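Local coordinates for protein DNA-directed RNA polymerase subunit Rpo11 (Thermoplasma acidophilum, PDB 1XPP) that serves as a subunit of the archaeal DNA-directed RNA polymerase, the enzyme complex that transcribes DNA into RNA from ribonucleoside triphosphates, at residues D[22-27]-D[64-69]. Sequence-based numbering, arbitrary orientation.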
loop_
_atom_site.group_PDB
_atom_site.type_symbol
_atom_site.label_atom_id
_atom_site.label_comp_id
_atom_site.label_asym_id
_atom_site.label_seq_id
_atom_site.Cartn_x
_atom_site.Cartn_y
_atom_site.Cartn_z
ATOM N N SER D 22 -18.600 -3.195 19.536
ATOM C CA SER D 22 -18.173 -3.515 18.172
ATOM C C SER D 22 -17.174 -2.529 17.596
ATOM O O SER D 22 -17.023 -1.383 18.061
ATOM C CB SER D 22 -19.375 -3.685 17.246
ATOM O OG SER D 22 -19.915 -2.424 16.956
ATOM N N ILE D 23 -16.479 -2.977 16.552
ATOM C CA ILE D 23 -15.504 -2.130 15.914
ATOM C C ILE D 23 -15.409 -2.562 14.466
ATOM O O ILE D 23 -15.622 -3.751 14.136
ATOM C CB ILE D 23 -14.120 -2.230 16.641
ATOM C CG1 ILE D 23 -13.220 -1.069 16.263
ATOM C CG2 ILE D 23 -13.459 -3.610 16.397
ATOM C CD1 ILE D 23 -11.944 -0.938 17.163
ATOM N N THR D 24 -15.144 -1.581 13.610
ATOM C CA THR D 24 -14.879 -1.828 12.202
ATOM C C THR D 24 -13.557 -1.193 11.836
ATOM O O THR D 24 -13.295 -0.041 12.193
ATOM C CB THR D 24 -15.977 -1.190 11.327
ATOM O OG1 THR D 24 -17.231 -1.676 11.790
ATOM C CG2 THR D 24 -15.765 -1.526 9.840
ATOM N N VAL D 25 -12.727 -1.976 11.154
ATOM C CA VAL D 25 -11.402 -1.568 10.767
ATOM C C VAL D 25 -11.241 -1.702 9.263
ATOM O O VAL D 25 -11.576 -2.741 8.680
ATOM C CB VAL D 25 -10.324 -2.437 11.499
ATOM C CG1 VAL D 25 -8.937 -1.946 11.177
ATOM C CG2 VAL D 25 -10.558 -2.420 12.983
ATOM N N GLU D 26 -10.747 -0.637 8.633
ATOM C CA GLU D 26 -10.376 -0.670 7.225
ATOM C C GLU D 26 -8.940 -1.172 7.107
ATOM O O GLU D 26 -8.044 -0.654 7.817
ATOM C CB GLU D 26 -10.513 0.729 6.609
ATOM C CG GLU D 26 -10.500 0.700 5.083
ATOM C CD GLU D 26 -10.764 2.072 4.474
ATOM O OE1 GLU D 26 -10.382 3.084 5.100
ATOM O OE2 GLU D 26 -11.317 2.133 3.355
ATOM N N MET D 27 -8.738 -2.171 6.254
ATOM C CA MET D 27 -7.451 -2.848 6.051
ATOM C C MET D 27 -6.998 -2.669 4.625
ATOM O O MET D 27 -7.651 -3.161 3.693
ATOM C CB MET D 27 -7.578 -4.346 6.325
ATOM C CG MET D 27 -8.414 -4.680 7.512
ATOM S SD MET D 27 -7.381 -4.558 8.957
ATOM C CE MET D 27 -6.141 -5.873 8.778
ATOM N N GLN D 64 -12.663 -4.342 4.775
ATOM C CA GLN D 64 -12.975 -3.997 6.141
ATOM C C GLN D 64 -13.191 -5.280 6.933
ATOM O O GLN D 64 -13.539 -6.343 6.380
ATOM C CB GLN D 64 -14.255 -3.189 6.201
ATOM C CG GLN D 64 -14.118 -1.729 5.737
ATOM C CD GLN D 64 -15.436 -0.994 5.694
ATOM O OE1 GLN D 64 -16.250 -1.119 6.601
ATOM N NE2 GLN D 64 -15.622 -0.168 4.655
ATOM N N ILE D 65 -12.901 -5.199 8.231
ATOM C CA ILE D 65 -13.322 -6.242 9.152
ATOM C C ILE D 65 -14.192 -5.635 10.244
ATOM O O ILE D 65 -14.004 -4.485 10.631
ATOM C CB ILE D 65 -12.115 -7.044 9.759
ATOM C CG1 ILE D 65 -11.217 -6.159 10.618
ATOM C CG2 ILE D 65 -11.318 -7.728 8.680
ATOM C CD1 ILE D 65 -10.286 -6.954 11.539
ATOM N N TYR D 66 -15.187 -6.419 10.686
ATOM C CA TYR D 66 -16.150 -6.017 11.689
ATOM C C TYR D 66 -16.166 -7.093 12.788
ATOM O O TYR D 66 -16.241 -8.291 12.496
ATOM C CB TYR D 66 -17.543 -5.989 11.058
ATOM C CG TYR D 66 -18.674 -5.889 12.054
ATOM C CD1 TYR D 66 -18.806 -4.766 12.883
ATOM C CD2 TYR D 66 -19.571 -6.920 12.192
ATOM C CE1 TYR D 66 -19.864 -4.685 13.795
ATOM C CE2 TYR D 66 -20.621 -6.844 13.096
ATOM C CZ TYR D 66 -20.752 -5.731 13.875
ATOM O OH TYR D 66 -21.788 -5.682 14.781
ATOM N N VAL D 67 -16.095 -6.645 14.033
ATOM C CA VAL D 67 -16.091 -7.572 15.162
ATOM C C VAL D 67 -17.070 -7.048 16.198
ATOM O O VAL D 67 -17.010 -5.874 16.564
ATOM C CB VAL D 67 -14.664 -7.668 15.812
ATOM C CG1 VAL D 67 -14.663 -8.632 16.984
ATOM C CG2 VAL D 67 -13.609 -8.106 14.777
ATOM N N ARG D 68 -17.956 -7.922 16.644
ATOM C CA ARG D 68 -18.814 -7.631 17.799
ATOM C C ARG D 68 -18.598 -8.689 18.880
ATOM O O ARG D 68 -18.583 -9.867 18.600
ATOM C CB ARG D 68 -20.284 -7.586 17.404
ATOM C CG ARG D 68 -21.238 -7.265 18.584
ATOM C CD ARG D 68 -22.687 -7.077 18.108
ATOM N NE ARG D 68 -23.061 -8.036 17.074
ATOM C CZ ARG D 68 -23.783 -9.134 17.280
ATOM N NH1 ARG D 68 -24.238 -9.426 18.491
ATOM N NH2 ARG D 68 -24.062 -9.942 16.265
ATOM N N VAL D 69 -18.471 -8.225 20.121
ATOM C CA VAL D 69 -18.200 -9.107 21.264
ATOM C C VAL D 69 -19.430 -9.262 22.193
ATOM O O VAL D 69 -20.254 -8.334 22.290
ATOM C CB VAL D 69 -16.952 -8.592 22.054
ATOM C CG1 VAL D 69 -15.672 -8.674 21.158
ATOM C CG2 VAL D 69 -17.127 -7.191 22.568
HETATM O O HOH W 1 -22.492 -3.490 15.951
HETATM O O HOH W 2 -13.421 0.487 2.796
#
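The Y66 ring meets T24 OG1 at its edge, near the ring plane, 3.6 Å from CD1, while S22 CB approaches CE1 obliquely at 3.6 Å. Y66 OH in turn lies at the edge of the R68 guanidinium, in its plane; that group forms salt bridges with D49 and E50. The two strands, 22-27 and 64-69, run antiparallel as the central pair of the four-stranded sheet in the Rpb3/Rpb11 dimerisation fold. With CG anti to the backbone N (chi1 167°), the tyrosine ring is laid alongside S22 and T24. Between the strands, I23 and V67 form one hydrogen-bonded pair and V25 and I65 the next, each bonded N to O in both directions; I65 N to V25 O is 2.8 Å. I23, V25, I65 and V67 form the apolar face, where V25 CB touches I65 CG1 at 3.9 Å. Helices 32-42 and 74-105 pack on this face, as do F96 and F100 of a second subunit. On the other side of the sheet, which carries Y66, Q64 OE1 lies 3.3 Å from T24 CG2. One water links Q64 NE2 with E26 OE2; another, in the plane of the Y66 ring, sits 2.6 Å from Y66 OH and also bonds S22 OG.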